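Local coordinates for protein ATP synthase subunit s, mitochondrial (Bos taurus, PDB 3E3Z) that helps regulate mitochondrial ATP synthase, being needed for its proton conduction and blocking a proton leak through an alternative exit pathway, at residues G22-A27 / K60-A65; L32-M37 / D70-S75. The protein carries 1 engineered substitution. One frame throughout, in Å; residues are numbered along the deposited sequence.

Overall arrangement
Both contacts tie helix 23-33 of the N-terminal domain to the leucine-rich repeats, contact 1 at the start of that helix and contact 2 at its end. Their centres lie about 15 Å apart and their nearest atoms about 4 Å apart, without touching. Along the chain the segments alternate: 22-27, 32-37, 60-65, 70-75. Residues 60-65 lead into strand 63-69 and residues 70-75 leave it, so the helix is joined to the repeat sheet at both ends of one strand, next to the antiparallel outermost strand 37-40. Contact 1 is held by a carboxylate away from the magnesium site, whereas contact 2 includes Gly35, consistent with the ion bridging domain and repeats through Gly35 and Thr69.

Contact 1 (G22-A27 / K60-A65)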
loop_
_atom_site.group_PDB
_atom_site.type_symbol
_atom_site.label_atom_id
_atom_site.label_comp_id
_atom_site.label_asym_id
_atom_site.label_seq_id
_atom_site.Cartn_x
_atom_site.Cartn_y
_atom_site.Cartn_z
ATOM N N GLY A 22 12.789 -4.060 -13.611
ATOM C CA GLY A 22 12.131 -4.972 -12.697
ATOM C C GLY A 22 11.042 -4.300 -11.870
ATOM O O GLY A 22 11.026 -3.077 -11.732
ATOM N N PRO A 23 10.136 -5.099 -11.308
ATOM C CA PRO A 23 8.996 -4.574 -10.571
ATOM C C PRO A 23 9.376 -3.733 -9.352
ATOM O O PRO A 23 8.787 -2.673 -9.109
ATOM C CB PRO A 23 8.261 -5.829 -10.140
ATOM C CG PRO A 23 8.607 -6.824 -11.160
ATOM C CD PRO A 23 10.008 -6.543 -11.559
ATOM N N ASP A 24 10.375 -4.161 -8.588
ATOM C CA ASP A 24 10.669 -3.441 -7.319
ATOM C C ASP A 24 11.180 -2.046 -7.590
ATOM O O ASP A 24 10.811 -1.095 -6.933
ATOM C CB ASP A 24 11.638 -4.214 -6.419
ATOM C CG ASP A 24 10.999 -5.414 -5.787
ATOM O OD1 ASP A 24 10.572 -5.325 -4.615
ATOM O OD2 ASP A 24 10.943 -6.450 -6.475
ATOM N N ARG A 25 12.067 -1.927 -8.570
ATOM C CA ARG A 25 12.551 -0.621 -8.950
ATOM C C ARG A 25 11.451 0.244 -9.559
ATOM O O ARG A 25 11.316 1.416 -9.223
ATOM C CB ARG A 25 13.730 -0.743 -9.902
ATOM C CG ARG A 25 14.208 0.539 -10.422
ATOM C CD ARG A 25 14.527 1.496 -9.332
ATOM N NE ARG A 25 15.271 2.646 -9.836
ATOM C CZ ARG A 25 16.369 3.103 -9.263
ATOM N NH1 ARG A 25 16.819 2.499 -8.173
ATOM N NH2 ARG A 25 17.007 4.156 -9.774
ATOM N N ALA A 26 10.676 -0.325 -10.469
ATOM C CA ALA A 26 9.587 0.457 -11.092
ATOM C C ALA A 26 8.608 0.938 -10.040
ATOM O O ALA A 26 8.157 2.086 -10.073
ATOM C CB ALA A 26 8.861 -0.345 -12.207
ATOM N N ALA A 27 8.275 0.055 -9.105
ATOM C CA ALA A 27 7.352 0.415 -8.019
ATOM C C ALA A 27 7.989 1.429 -7.067
ATOM O O ALA A 27 7.310 2.305 -6.542
ATOM C CB ALA A 27 6.889 -0.855 -7.227
ATOM N N LYS A 60 18.164 -6.097 -7.664
ATOM C CA LYS A 60 18.692 -6.662 -6.405
ATOM C C LYS A 60 17.874 -6.240 -5.175
ATOM O O LYS A 60 17.601 -7.027 -4.276
ATOM C CB LYS A 60 20.131 -6.217 -6.168
ATOM C CG LYS A 60 20.622 -6.579 -4.766
ATOM C CD LYS A 60 21.446 -5.459 -4.115
ATOM C CE LYS A 60 22.249 -5.930 -2.919
ATOM N NZ LYS A 60 23.136 -7.072 -3.245
ATOM N N TYR A 61 17.496 -4.977 -5.166
ATOM C CA TYR A 61 16.762 -4.378 -4.030
ATOM C C TYR A 61 15.278 -4.700 -4.097
ATOM O O TYR A 61 14.621 -4.480 -5.108
ATOM C CB TYR A 61 16.992 -2.880 -3.990
ATOM C CG TYR A 61 18.447 -2.588 -3.703
ATOM C CD1 TYR A 61 18.985 -2.925 -2.475
ATOM C CD2 TYR A 61 19.276 -2.046 -4.674
ATOM C CE1 TYR A 61 20.316 -2.685 -2.185
ATOM C CE2 TYR A 61 20.625 -1.795 -4.396
ATOM C CZ TYR A 61 21.125 -2.131 -3.151
ATOM O OH TYR A 61 22.462 -1.917 -2.847
ATOM N N LYS A 62 14.784 -5.249 -2.986
ATOM C CA LYS A 62 13.405 -5.728 -2.860
ATOM C C LYS A 62 12.674 -4.973 -1.765
ATOM O O LYS A 62 13.122 -4.906 -0.623
ATOM C CB LYS A 62 13.360 -7.226 -2.534
ATOM C CG LYS A 62 14.205 -8.101 -3.454
ATOM C CD LYS A 62 13.846 -8.015 -4.928
ATOM C CE LYS A 62 14.710 -9.000 -5.744
ATOM N NZ LYS A 62 14.402 -8.945 -7.188
ATOM N N ILE A 63 11.509 -4.434 -2.110
ATOM C CA ILE A 63 10.739 -3.647 -1.166
ATOM C C ILE A 63 10.202 -4.539 -0.062
ATOM O O ILE A 63 9.547 -5.569 -0.311
ATOM C CB ILE A 63 9.546 -2.889 -1.819
ATOM C CG1 ILE A 63 10.037 -1.900 -2.870
ATOM C CG2 ILE A 63 8.621 -2.233 -0.749
ATOM C CD1 ILE A 63 8.901 -1.398 -3.820
ATOM N N GLN A 64 10.523 -4.150 1.163
ATOM C CA GLN A 64 9.995 -4.826 2.382
ATOM C C GLN A 64 8.869 -4.041 3.022
ATOM O O GLN A 64 7.919 -4.613 3.556
ATOM C CB GLN A 64 11.095 -5.032 3.439
ATOM C CG GLN A 64 10.608 -5.762 4.666
ATOM C CD GLN A 64 11.721 -6.236 5.602
ATOM O OE1 GLN A 64 12.807 -5.674 5.628
ATOM N NE2 GLN A 64 11.445 -7.302 6.365
ATOM N N ALA A 65 9.020 -2.729 3.014
ATOM C CA ALA A 65 8.100 -1.820 3.680
ATOM C C ALA A 65 7.827 -0.580 2.830
ATOM O O ALA A 65 8.686 -0.072 2.108
ATOM C CB ALA A 65 8.630 -1.413 5.099
HETATM O O HOH W 1 9.065 -6.884 -2.825
#
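Asp24, in the first turn of helix 23-33, is held against the backbone entering strand 63-69 by a hydrogen bond from Ile63 N to Asp24 OD1, 2.8 Å long. An N-H...O angle of 164° makes the bond nearly straight, although the donor reaches the anti side of OD1 and stands 31° out of the carboxylate plane. The same oxygen accepts from a water that also donates to Ile63 O, so OD1 is gripped by two donors: Ile63 N is tied to it directly and Ile63 O through the water. The tight part of the contact lies here: Asp24 CB sits 3.3 Å from Tyr61 O, and OD1 passes 3.4 Å from Lys62 CA. Deeper in, Ile63 CG1 stands beside its own backbone N (chi1 -61°) and carries CD1 toward the helix, 3.7 Å from Asp24 O and 4.0 Å from Ala27 CB.

The Lys62 side is looser: Lys62 is partly exposed, whereas Asp24, Ala27 and Ile63 are buried. The two side chains cross at about a right angle, bringing Lys62 CD to 3.6 Å from Asp24 OD2. Lys62 NZ remains 4.3 Å from Asp24 OD2, beyond a salt bridge, and hydrogen-bonds instead to Asp59 O; any electrostatic help to the carboxylate is probably modest. A helix of the N-terminal domain is thus fastened to the second strand of the leucine-rich repeat sheet, consistent with a domain capping the repeat array.

Contact 2 (L32-M37 / D70-S75); sequences LRCGAM and DSCIMS. With MG (magnesium ion), chain B; PA0 (Phenylarsine oxide), chain D.
Cys34 O, just after the end of helix 23-33, accepts two hydrogen bonds from the loop after strand 63-69. Cys72 N approaches Cys34 O in the carbonyl plane, 2.9 Å away, with a C=O...N angle of 150°. Ser71 OG, anti to the backbone N (chi1 173°), reaches across to Cys34 O and donates from above that plane, 50° out of it, at 2.7 Å. The hydroxyl also takes a weak bond from Ile73 N.

A Schellman motif ends the helix here, with Gly35 at C-prime: Gly35 N bonds to Leu32 O and Ala36 N to Leu31 O. Gly35 has positive phi, and Gly35 O binds the magnesium ion at 2.2 Å. Thr69 O and three waters complete the modelled ligands, and one of those waters donates to Asp70 O.

The Cys34 side chain packs against Cys72 and Ile73. Its CB lies 3.5 Å from Ile73 CG2 and 3.6 Å from Cys72 SG, and beyond it Cys34 SG is 3.8 Å from Cys72 SG and 4.1 Å from Ile73 CG2. At that separation the sulfurs are not bonded to each other in this structure. Phenylarsine oxide lies beside Cys72, but the modelled approach to SG is too short to be trusted and its details are doubtful.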
loop_
_atom_site.group_PDB
_atom_site.type_symbol
_atom_site.label_atom_id
_atom_site.label_comp_id
_atom_site.label_asym_id
_atom_site.label_seq_id
_atom_site.Cartn_x
_atom_site.Cartn_y
_atom_site.Cartn_z
ATOM N N LEU A 32 7.943 6.865 -4.800
ATOM C CA LEU A 32 8.655 8.062 -4.450
ATOM C C LEU A 32 8.135 9.278 -5.276
ATOM O O LEU A 32 8.012 10.380 -4.754
ATOM C CB LEU A 32 10.180 7.885 -4.607
ATOM C CG LEU A 32 10.822 7.402 -3.298
ATOM C CD1 LEU A 32 10.348 5.959 -2.862
ATOM C CD2 LEU A 32 12.348 7.477 -3.424
ATOM N N ARG A 33 7.840 9.072 -6.553
ATOM C CA ARG A 33 7.398 10.227 -7.359
ATOM C C ARG A 33 6.039 10.717 -6.862
ATOM O O ARG A 33 5.719 11.895 -6.969
ATOM C CB ARG A 33 7.410 9.944 -8.854
ATOM C CG ARG A 33 6.260 9.142 -9.389
ATOM C CD ARG A 33 6.614 8.441 -10.659
ATOM N NE ARG A 33 5.491 7.734 -11.243
ATOM C CZ ARG A 33 5.575 6.651 -11.992
ATOM N NH1 ARG A 33 6.768 6.153 -12.387
ATOM N NH2 ARG A 33 4.477 6.080 -12.416
ATOM N N CYS A 34 5.289 9.823 -6.222
ATOM C CA CYS A 34 3.963 10.154 -5.643
ATOM C C CYS A 34 3.968 10.523 -4.147
ATOM O O CYS A 34 2.930 10.595 -3.467
ATOM C CB CYS A 34 3.026 8.973 -5.844
ATOM S SG CYS A 34 2.543 8.630 -7.580
ATOM N N GLY A 35 5.144 10.774 -3.633
ATOM C CA GLY A 35 5.301 11.278 -2.275
ATOM C C GLY A 35 5.287 10.238 -1.175
ATOM O O GLY A 35 5.009 10.535 -0.043
ATOM N N ALA A 36 5.562 9.014 -1.549
ATOM C CA ALA A 36 5.699 7.913 -0.601
ATOM C C ALA A 36 7.190 7.549 -0.409
ATOM O O ALA A 36 8.089 8.071 -1.084
ATOM C CB ALA A 36 4.884 6.658 -1.068
ATOM N N MET A 37 7.412 6.638 0.515
ATOM C CA MET A 37 8.768 6.105 0.811
ATOM C C MET A 37 8.723 4.587 0.840
ATOM O O MET A 37 7.697 3.990 1.152
ATOM C CB MET A 37 9.267 6.612 2.159
ATOM C CG MET A 37 9.149 8.121 2.330
ATOM S SD MET A 37 9.731 8.638 3.958
ATOM C CE MET A 37 9.555 10.418 3.824
ATOM N N ASP A 70 0.893 11.427 2.992
ATOM C CA ASP A 70 0.728 12.665 2.222
ATOM C C ASP A 70 1.135 12.416 0.778
ATOM O O ASP A 70 1.910 13.164 0.145
ATOM C CB ASP A 70 1.507 13.811 2.870
ATOM C CG ASP A 70 0.780 14.422 4.028
ATOM O OD1 ASP A 70 -0.418 14.738 3.883
ATOM O OD2 ASP A 70 1.393 14.595 5.089
ATOM N N SER A 71 0.602 11.305 0.264
ATOM C CA SER A 71 0.945 10.764 -1.040
ATOM C C SER A 71 -0.248 10.786 -1.999
ATOM O O SER A 71 -1.401 10.715 -1.582
ATOM C CB SER A 71 1.407 9.314 -0.867
ATOM O OG SER A 71 1.619 8.648 -2.075
ATOM N N CYS A 72 0.062 10.910 -3.279
ATOM C CA CYS A 72 -0.977 10.926 -4.336
ATOM C C CYS A 72 -1.221 9.615 -5.029
ATOM O O CYS A 72 -1.867 9.570 -6.075
ATOM C CB CYS A 72 -0.700 11.994 -5.396
ATOM S SG CYS A 72 0.740 11.724 -6.352
ATOM N N ILE A 73 -0.773 8.524 -4.421
ATOM C CA ILE A 73 -1.055 7.204 -4.983
ATOM C C ILE A 73 -2.554 6.927 -5.013
ATOM O O ILE A 73 -3.321 7.302 -4.116
ATOM C CB ILE A 73 -0.262 6.051 -4.310
ATOM C CG1 ILE A 73 -0.588 5.926 -2.825
ATOM C CG2 ILE A 73 1.249 6.226 -4.521
ATOM C CD1 ILE A 73 0.103 4.749 -2.151
ATOM N N MET A 74 -2.980 6.268 -6.091
ATOM C CA MET A 74 -4.359 5.835 -6.160
ATOM C C MET A 74 -4.590 4.829 -7.273
ATOM O O MET A 74 -3.856 4.786 -8.242
ATOM C CB MET A 74 -5.256 7.056 -6.367
ATOM C CG MET A 74 -5.123 7.667 -7.699
ATOM S SD MET A 74 -6.325 8.983 -8.063
ATOM C CE MET A 74 -7.796 8.402 -7.422
ATOM N N SER A 75 -5.638 4.042 -7.063
ATOM C CA SER A 75 -6.266 3.146 -8.060
ATOM C C SER A 75 -5.255 2.399 -8.900
ATOM O O SER A 75 -4.534 1.554 -8.387
ATOM C CB SER A 75 -7.313 3.862 -8.931
ATOM O OG SER A 75 -6.769 4.872 -9.774
HETATM MG MG MG B . 5.315 11.406 1.938
HETATM AS AS7 PA0 D . 1.768 13.788 -6.464
HETATM C C1 PA0 D . 0.733 14.397 -7.126
HETATM C C2 PA0 D . 0.638 14.348 -8.511
HETATM C C3 PA0 D . -0.422 14.959 -9.163
HETATM C C4 PA0 D . -1.412 15.631 -8.449
HETATM C C5 PA0 D . -1.328 15.695 -7.061
HETATM C C6 PA0 D . -0.259 15.083 -6.413
HETATM O O HOH W 2 4.588 13.556 1.040
HETATM O O HOH W 3 5.627 12.391 4.113
HETATM O O HOH W 4 7.602 11.956 1.338
#